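BfpC (Escherichia coli, PDB 3VHJ) probably acts in biogenesis of the bundle-forming type IV pilus as a membrane assembly component, this chain being its N-terminal cytoplasmic domain. Local coordinates at residues Val107-Ser112 and Asp125-Gly130; Ala9-Lys14 and Arg148-Leu153; Asp134-Tyr137 and Gly143-Glu146. The protein carries 1 engineered substitution. One frame throughout, in Å; residues are numbered along the deposited sequence.

The three contacts gather round the mixed sheet of strands 107-113, 96-101, 85-90 and 135-137. Contact 1 joins the edge strand 107-113 to the C-terminal end of helix 116-127. Contact 3 lies at the other edge, strand 135-137, with centres about 13 Å from contact 1; Ala-128 and Tyr-129 of contact 1 touch Val-144 of contact 3. Contact 2 brings the N-terminal hairpin against the segment after strand 135-137, and along the chain it encloses the other two. Its centre is about 17 Å from that of contact 3, where Arg-148 and Leu-153 pack on Tyr-137, and about 18 Å from that of contact 1, which it does not touch.

Contact 1. Residues Val107-Ser112 and Asp125-Gly130; sequences VHFDKS and DHVAYG
Phe-109 packs on Val-127, in the last part of helix 116-127, a contact of the edge strand 107-113 of a mixed sheet with the helix that follows it in the chain. The strand carries a classic beta bulge, His-108 and Phe-109 both facing Gly-100 of the neighbouring strand 96-101. The tight part is a CH-pi contact: Val-127 CG2 stands 3.7 Å from the centroid of the Phe-109 ring and 9° off its normal, nearly over the middle of one face. With CG1 anti to the backbone N (chi1 -175°), CG2 is the branch that reaches the ring centre. CG1 lies over the same side, offset toward the rim, 3.9 Å from Phe-109 CD2. The two side chains run alongside in opposite senses rather than meeting end on. Behind this pair the packing continues inward, Val-127 lying on Val-98 of the sheet and on Phe-122 of its own helix, while Phe-109 also touches Trp-133.

The looser side belongs to His-126, an exposed residue. Its CB starts toward Phe-109 but comes only to 4.5 Å from Phe-109 CE1, and the imidazole then leads away to meet Phe-122. What His-126 brings close is its backbone: the carbonyl O of His-126 approaches the far end of the aromatic ring obliquely, 3.3 Å from Phe-109 CZ.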
# COMPACT_ATOMS: atom_id res chain seq x y z
N VAL A 107 -2.68 -2.43 -6.74
CA VAL A 107 -1.65 -1.80 -5.95
C VAL A 107 -0.28 -2.13 -6.54
O VAL A 107 0.10 -3.30 -6.64
CB VAL A 107 -1.70 -2.27 -4.47
CG1 VAL A 107 -0.55 -1.66 -3.68
CG2 VAL A 107 -3.03 -1.87 -3.85
N HIS A 108 0.44 -1.09 -6.95
CA HIS A 108 1.78 -1.28 -7.51
C HIS A 108 2.83 -1.02 -6.43
O HIS A 108 3.87 -1.69 -6.40
CB HIS A 108 2.04 -0.32 -8.67
CG HIS A 108 1.45 -0.78 -9.97
ND1 HIS A 108 1.97 -0.39 -11.19
CD2 HIS A 108 0.39 -1.58 -10.25
CE1 HIS A 108 1.25 -0.93 -12.16
NE2 HIS A 108 0.29 -1.66 -11.61
N PHE A 109 2.57 -0.05 -5.57
CA PHE A 109 3.50 0.29 -4.50
C PHE A 109 2.82 0.52 -3.16
O PHE A 109 1.77 1.17 -3.08
CB PHE A 109 4.29 1.55 -4.87
CG PHE A 109 5.13 1.40 -6.10
CD1 PHE A 109 6.28 0.62 -6.08
CD2 PHE A 109 4.76 2.03 -7.29
CE1 PHE A 109 7.06 0.47 -7.23
CE2 PHE A 109 5.53 1.89 -8.44
CZ PHE A 109 6.69 1.11 -8.41
N ASP A 110 3.43 -0.03 -2.12
CA ASP A 110 2.96 0.14 -0.75
C ASP A 110 4.22 -0.03 0.08
O ASP A 110 4.54 -1.13 0.52
CB ASP A 110 1.93 -0.92 -0.37
CG ASP A 110 1.53 -0.84 1.09
OD1 ASP A 110 1.95 0.13 1.77
OD2 ASP A 110 0.80 -1.74 1.57
N LYS A 111 4.95 1.06 0.29
CA LYS A 111 6.20 1.02 1.04
C LYS A 111 6.22 2.05 2.15
O LYS A 111 5.66 3.13 2.02
CB LYS A 111 7.37 1.30 0.09
CG LYS A 111 7.48 0.31 -1.05
CD LYS A 111 8.26 -0.93 -0.66
CE LYS A 111 9.73 -0.60 -0.46
NZ LYS A 111 10.56 -1.82 -0.23
N SER A 112 6.87 1.69 3.26
CA SER A 112 7.00 2.59 4.39
C SER A 112 8.49 2.71 4.69
O SER A 112 9.26 1.79 4.40
CB SER A 112 6.27 2.02 5.62
OG SER A 112 6.84 0.80 6.03
N ASP A 125 13.25 7.17 -7.81
CA ASP A 125 13.84 6.09 -8.58
C ASP A 125 12.87 5.06 -9.16
O ASP A 125 13.09 4.54 -10.25
CB ASP A 125 14.90 5.33 -7.76
CG ASP A 125 16.07 6.21 -7.35
OD1 ASP A 125 16.42 7.14 -8.11
OD2 ASP A 125 16.64 5.96 -6.27
N HIS A 126 11.78 4.79 -8.45
CA HIS A 126 10.85 3.76 -8.93
C HIS A 126 9.38 4.10 -9.06
O HIS A 126 8.66 3.42 -9.79
CB HIS A 126 10.96 2.53 -8.03
CG HIS A 126 12.36 2.04 -7.83
ND1 HIS A 126 13.08 1.42 -8.82
CD2 HIS A 126 13.17 2.10 -6.75
CE1 HIS A 126 14.28 1.11 -8.36
NE2 HIS A 126 14.36 1.51 -7.10
N VAL A 127 8.91 5.14 -8.38
CA VAL A 127 7.49 5.44 -8.40
C VAL A 127 7.00 6.60 -9.25
O VAL A 127 6.21 6.42 -10.16
CB VAL A 127 6.98 5.65 -6.96
CG1 VAL A 127 5.46 5.85 -6.96
CG2 VAL A 127 7.38 4.46 -6.10
N ALA A 128 7.47 7.80 -8.92
CA ALA A 128 7.06 9.01 -9.61
C ALA A 128 6.95 8.89 -11.12
O ALA A 128 6.01 9.40 -11.73
CB ALA A 128 8.02 10.14 -9.26
N TYR A 129 7.91 8.20 -11.73
CA TYR A 129 7.94 8.08 -13.18
C TYR A 129 7.84 6.65 -13.68
O TYR A 129 8.17 6.38 -14.83
CB TYR A 129 9.22 8.71 -13.71
CG TYR A 129 9.52 10.04 -13.06
CD1 TYR A 129 8.65 11.12 -13.22
CD2 TYR A 129 10.64 10.21 -12.26
CE1 TYR A 129 8.90 12.34 -12.59
CE2 TYR A 129 10.90 11.43 -11.63
CZ TYR A 129 10.02 12.49 -11.80
OH TYR A 129 10.27 13.69 -11.17
N GLY A 130 7.40 5.74 -12.82
CA GLY A 130 7.32 4.35 -13.24
C GLY A 130 6.04 3.92 -13.93
O GLY A 130 5.97 2.81 -14.47

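Contact 2. Residues Ala9-Lys14 and Arg148-Leu153; sequences AVIGSK and RSISEL
Ile-11 and Ile-150 meet crosswise, their side chains at about a right angle, and form the apolar part of a small contact between the N-terminal hairpin and a 3-10 turn. Ile-11 presents both of its branches. Its chi1 of -60° sets CG2 anti to the backbone N, where this methyl faces both Ile-150 and Ser-151. Ile-150 answers with its own CG2; its other branch, CG1 with CD1, leads away from the hairpin. The methyls Ile-11 CG2 and Ile-150 CG2 are 3.9 Å apart, an ordinary van der Waals distance, and the packing rests on this pair. The CG1-CD1 branch of Ile-11 points to the same methyl of Ile-150, but the modelled approach of its CD1 is too close to be trusted in detail. At the margin Ile-11 CG2 grazes the exposed Ser-151, 4.2 Å from Ser-151 CB.

Each partner is shaped by its own turn. Ile-11 begins a type II' beta turn that ends at Lys-14, closed by Ile-11 N to Lys-14 O at 2.9 Å and Lys-14 N to Ile-11 O at 3.1 Å, with Gly-12 at positive phi (71°). The 3-10 segment 150-152 is closed at its start by Glu-152, whose N reaches Ser-149 O at 2.8 Å and whose OE1 accepts from Ser-149 N through its anti lone pair, at an N-H...O angle of 167°.

Asp-92 and Asn-93 accept from the N-H groups of Gly-12 in the turn and Val-10 in strand 8-11. Ile-11 rests on Tyr-16 of the partner strand 14-17, while Ile-150 and Leu-153 lie on Phe-89 of strand 85-90, and Leu-153 also on Tyr-137 of strand 135-137.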
# COMPACT_ATOMS: atom_id res chain seq x y z
N ALA A 9 1.15 2.33 10.19
CA ALA A 9 1.11 3.78 10.06
C ALA A 9 -0.06 4.36 10.84
O ALA A 9 -1.08 3.69 11.04
CB ALA A 9 0.99 4.17 8.59
N VAL A 10 0.10 5.59 11.29
CA VAL A 10 -0.96 6.28 12.02
C VAL A 10 -1.38 7.47 11.16
O VAL A 10 -0.55 8.26 10.72
CB VAL A 10 -0.49 6.83 13.39
CG1 VAL A 10 -1.61 7.66 14.02
CG2 VAL A 10 -0.10 5.70 14.31
N ILE A 11 -2.68 7.57 10.91
CA ILE A 11 -3.22 8.68 10.15
C ILE A 11 -4.42 9.15 10.96
O ILE A 11 -5.46 8.51 10.96
CB ILE A 11 -3.68 8.24 8.74
CG1 ILE A 11 -2.50 7.65 7.97
CG2 ILE A 11 -4.26 9.43 7.98
CD1 ILE A 11 -2.88 6.97 6.68
N GLY A 12 -4.24 10.26 11.66
CA GLY A 12 -5.32 10.77 12.49
C GLY A 12 -5.51 9.85 13.68
O GLY A 12 -4.56 9.56 14.41
N SER A 13 -6.73 9.37 13.88
CA SER A 13 -7.02 8.48 14.99
C SER A 13 -7.05 7.02 14.54
O SER A 13 -7.50 6.15 15.28
CB SER A 13 -8.37 8.83 15.63
OG SER A 13 -9.44 8.55 14.74
N LYS A 14 -6.58 6.76 13.32
CA LYS A 14 -6.61 5.40 12.80
C LYS A 14 -5.22 4.81 12.56
O LYS A 14 -4.27 5.52 12.24
CB LYS A 14 -7.39 5.36 11.48
CG LYS A 14 -8.80 5.93 11.54
CD LYS A 14 -9.71 5.11 12.45
CE LYS A 14 -11.12 5.69 12.45
NZ LYS A 14 -12.03 4.98 13.38
N ARG A 148 -0.40 17.08 -1.05
CA ARG A 148 -1.61 16.69 -0.35
C ARG A 148 -1.25 15.67 0.73
O ARG A 148 -0.29 14.92 0.58
CB ARG A 148 -2.62 16.08 -1.33
CG ARG A 148 -4.03 16.65 -1.20
CD ARG A 148 -4.06 18.14 -1.54
NE ARG A 148 -3.99 18.39 -2.98
CZ ARG A 148 -3.58 19.53 -3.52
NH1 ARG A 148 -3.19 20.53 -2.75
NH2 ARG A 148 -3.58 19.67 -4.84
N SER A 149 -2.02 15.65 1.81
CA SER A 149 -1.79 14.71 2.91
C SER A 149 -2.63 13.47 2.67
O SER A 149 -3.66 13.53 1.99
CB SER A 149 -2.20 15.34 4.24
OG SER A 149 -1.48 16.53 4.50
N ILE A 150 -2.21 12.34 3.24
CA ILE A 150 -2.96 11.09 3.09
C ILE A 150 -4.38 11.34 3.60
O ILE A 150 -5.35 10.87 3.02
CB ILE A 150 -2.37 9.94 3.95
CG1 ILE A 150 -1.15 9.33 3.26
CG2 ILE A 150 -3.43 8.86 4.17
CD1 ILE A 150 -1.49 8.42 2.08
N SER A 151 -4.48 12.09 4.70
CA SER A 151 -5.76 12.41 5.32
C SER A 151 -6.69 13.16 4.38
O SER A 151 -7.89 13.25 4.63
CB SER A 151 -5.54 13.24 6.60
OG SER A 151 -5.00 14.51 6.30
N GLU A 152 -6.14 13.71 3.31
CA GLU A 152 -6.94 14.45 2.34
C GLU A 152 -7.47 13.57 1.22
O GLU A 152 -8.20 14.04 0.35
CB GLU A 152 -6.14 15.61 1.75
CG GLU A 152 -5.79 16.69 2.75
CD GLU A 152 -4.98 17.82 2.14
OE1 GLU A 152 -3.81 17.60 1.78
OE2 GLU A 152 -5.52 18.94 2.02
N LEU A 153 -7.10 12.29 1.22
CA LEU A 153 -7.55 11.35 0.19
C LEU A 153 -8.88 10.73 0.61
O LEU A 153 -9.17 10.60 1.80
CB LEU A 153 -6.51 10.25 -0.02
CG LEU A 153 -5.08 10.65 -0.39
CD1 LEU A 153 -4.22 9.40 -0.53
CD2 LEU A 153 -5.08 11.45 -1.69

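Contact 3. Residues Asp134-Tyr137 and Gly143-Glu146; sequences DRTY and GVGE
Arg-135 turns the NE-NH2 edge of its guanidinium to Glu-146 in a salt bridge, and both nitrogens bond the same oxygen: NH2 to OE1 of Glu-146 is 2.8 Å, and the longer, more bent NE to OE1 bond is 3.2 Å. The oxygen lies in the guanidinium plane, yet both N-H groups reach it from the same face of the carboxylate, whose plane is turned 49° from the guanidinium. The bends at chi2 and chi3 of Arg-135 and at chi2 of Glu-146 curl the two side chains together, crossing at about a right angle. One face of the guanidinium carries the hydroxyl of Tyr-137.

A water joins the same group, accepting from Arg-135 NE and Thr-136 N and donating to Glu-146 OE1, 2.6 Å away.

Between backbones the contact is a single beta bridge on the outer edge of strand 135-137, the edge strand of the mixed sheet; segment 143-146 runs alongside in the same direction, Tyr-137 beside Glu-146. Glu-146 N donates to Thr-136 O at 2.8 Å, in the carbonyl plane. Two CA-H...O contacts flank it: Gly-145 CA to Thr-136 O at 3.1 Å and Tyr-137 CA to Glu-146 O at 3.0 Å.

Apolar contact is small: with OG1 of Thr-136 beside the backbone N (chi1 -64°), its CG2 is turned to Val-144 and meets CG1 there at 3.8 Å, and both side chains touch Phe-123 of helix 116-127.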
# COMPACT_ATOMS: atom_id res chain seq x y z
N ASP A 134 -2.44 9.23 -13.07
CA ASP A 134 -3.35 10.33 -13.35
C ASP A 134 -3.04 11.45 -12.36
O ASP A 134 -3.06 12.63 -12.72
CB ASP A 134 -4.81 9.89 -13.21
CG ASP A 134 -5.27 9.01 -14.36
OD1 ASP A 134 -4.92 9.32 -15.52
OD2 ASP A 134 -6.00 8.02 -14.12
N ARG A 135 -2.72 11.07 -11.12
CA ARG A 135 -2.39 12.04 -10.08
C ARG A 135 -1.13 11.61 -9.32
O ARG A 135 -0.91 10.42 -9.08
CB ARG A 135 -3.54 12.18 -9.07
CG ARG A 135 -4.82 12.81 -9.62
CD ARG A 135 -4.56 14.18 -10.26
NE ARG A 135 -3.97 15.16 -9.35
CZ ARG A 135 -4.62 15.75 -8.34
NH1 ARG A 135 -5.89 15.45 -8.10
NH2 ARG A 135 -3.99 16.64 -7.58
N THR A 136 -0.31 12.59 -8.96
CA THR A 136 0.91 12.35 -8.20
C THR A 136 0.96 13.36 -7.06
O THR A 136 0.74 14.56 -7.26
CB THR A 136 2.18 12.54 -9.08
OG1 THR A 136 2.19 11.56 -10.13
CG2 THR A 136 3.42 12.37 -8.23
N TYR A 137 1.27 12.87 -5.86
CA TYR A 137 1.33 13.70 -4.67
C TYR A 137 2.68 13.60 -3.96
O TYR A 137 3.31 12.54 -3.95
CB TYR A 137 0.25 13.28 -3.67
CG TYR A 137 -1.13 13.21 -4.26
CD1 TYR A 137 -1.86 14.38 -4.50
CD2 TYR A 137 -1.70 11.99 -4.60
CE1 TYR A 137 -3.13 14.32 -5.05
CE2 TYR A 137 -2.97 11.92 -5.15
CZ TYR A 137 -3.68 13.09 -5.38
OH TYR A 137 -4.94 13.04 -5.94
N GLY A 143 8.17 18.87 -4.53
CA GLY A 143 7.76 19.42 -5.81
C GLY A 143 7.32 18.53 -6.95
O GLY A 143 7.36 18.95 -8.11
N VAL A 144 6.90 17.30 -6.66
CA VAL A 144 6.44 16.42 -7.73
C VAL A 144 4.93 16.23 -7.55
O VAL A 144 4.48 15.67 -6.55
CB VAL A 144 7.14 15.05 -7.68
CG1 VAL A 144 6.66 14.18 -8.84
CG2 VAL A 144 8.65 15.23 -7.74
N GLY A 145 4.16 16.71 -8.52
CA GLY A 145 2.72 16.59 -8.40
C GLY A 145 2.21 17.57 -7.36
O GLY A 145 2.88 18.57 -7.08
N GLU A 146 1.06 17.30 -6.77
CA GLU A 146 0.49 18.21 -5.78
C GLU A 146 0.79 17.83 -4.34
O GLU A 146 0.93 16.65 -4.01
CB GLU A 146 -1.02 18.31 -5.97
CG GLU A 146 -1.45 18.92 -7.30
CD GLU A 146 -1.05 18.05 -8.48
OE1 GLU A 146 -1.34 16.84 -8.45
OE2 GLU A 146 -0.47 18.59 -9.45
O HOH W 1 -0.89 15.15 -10.34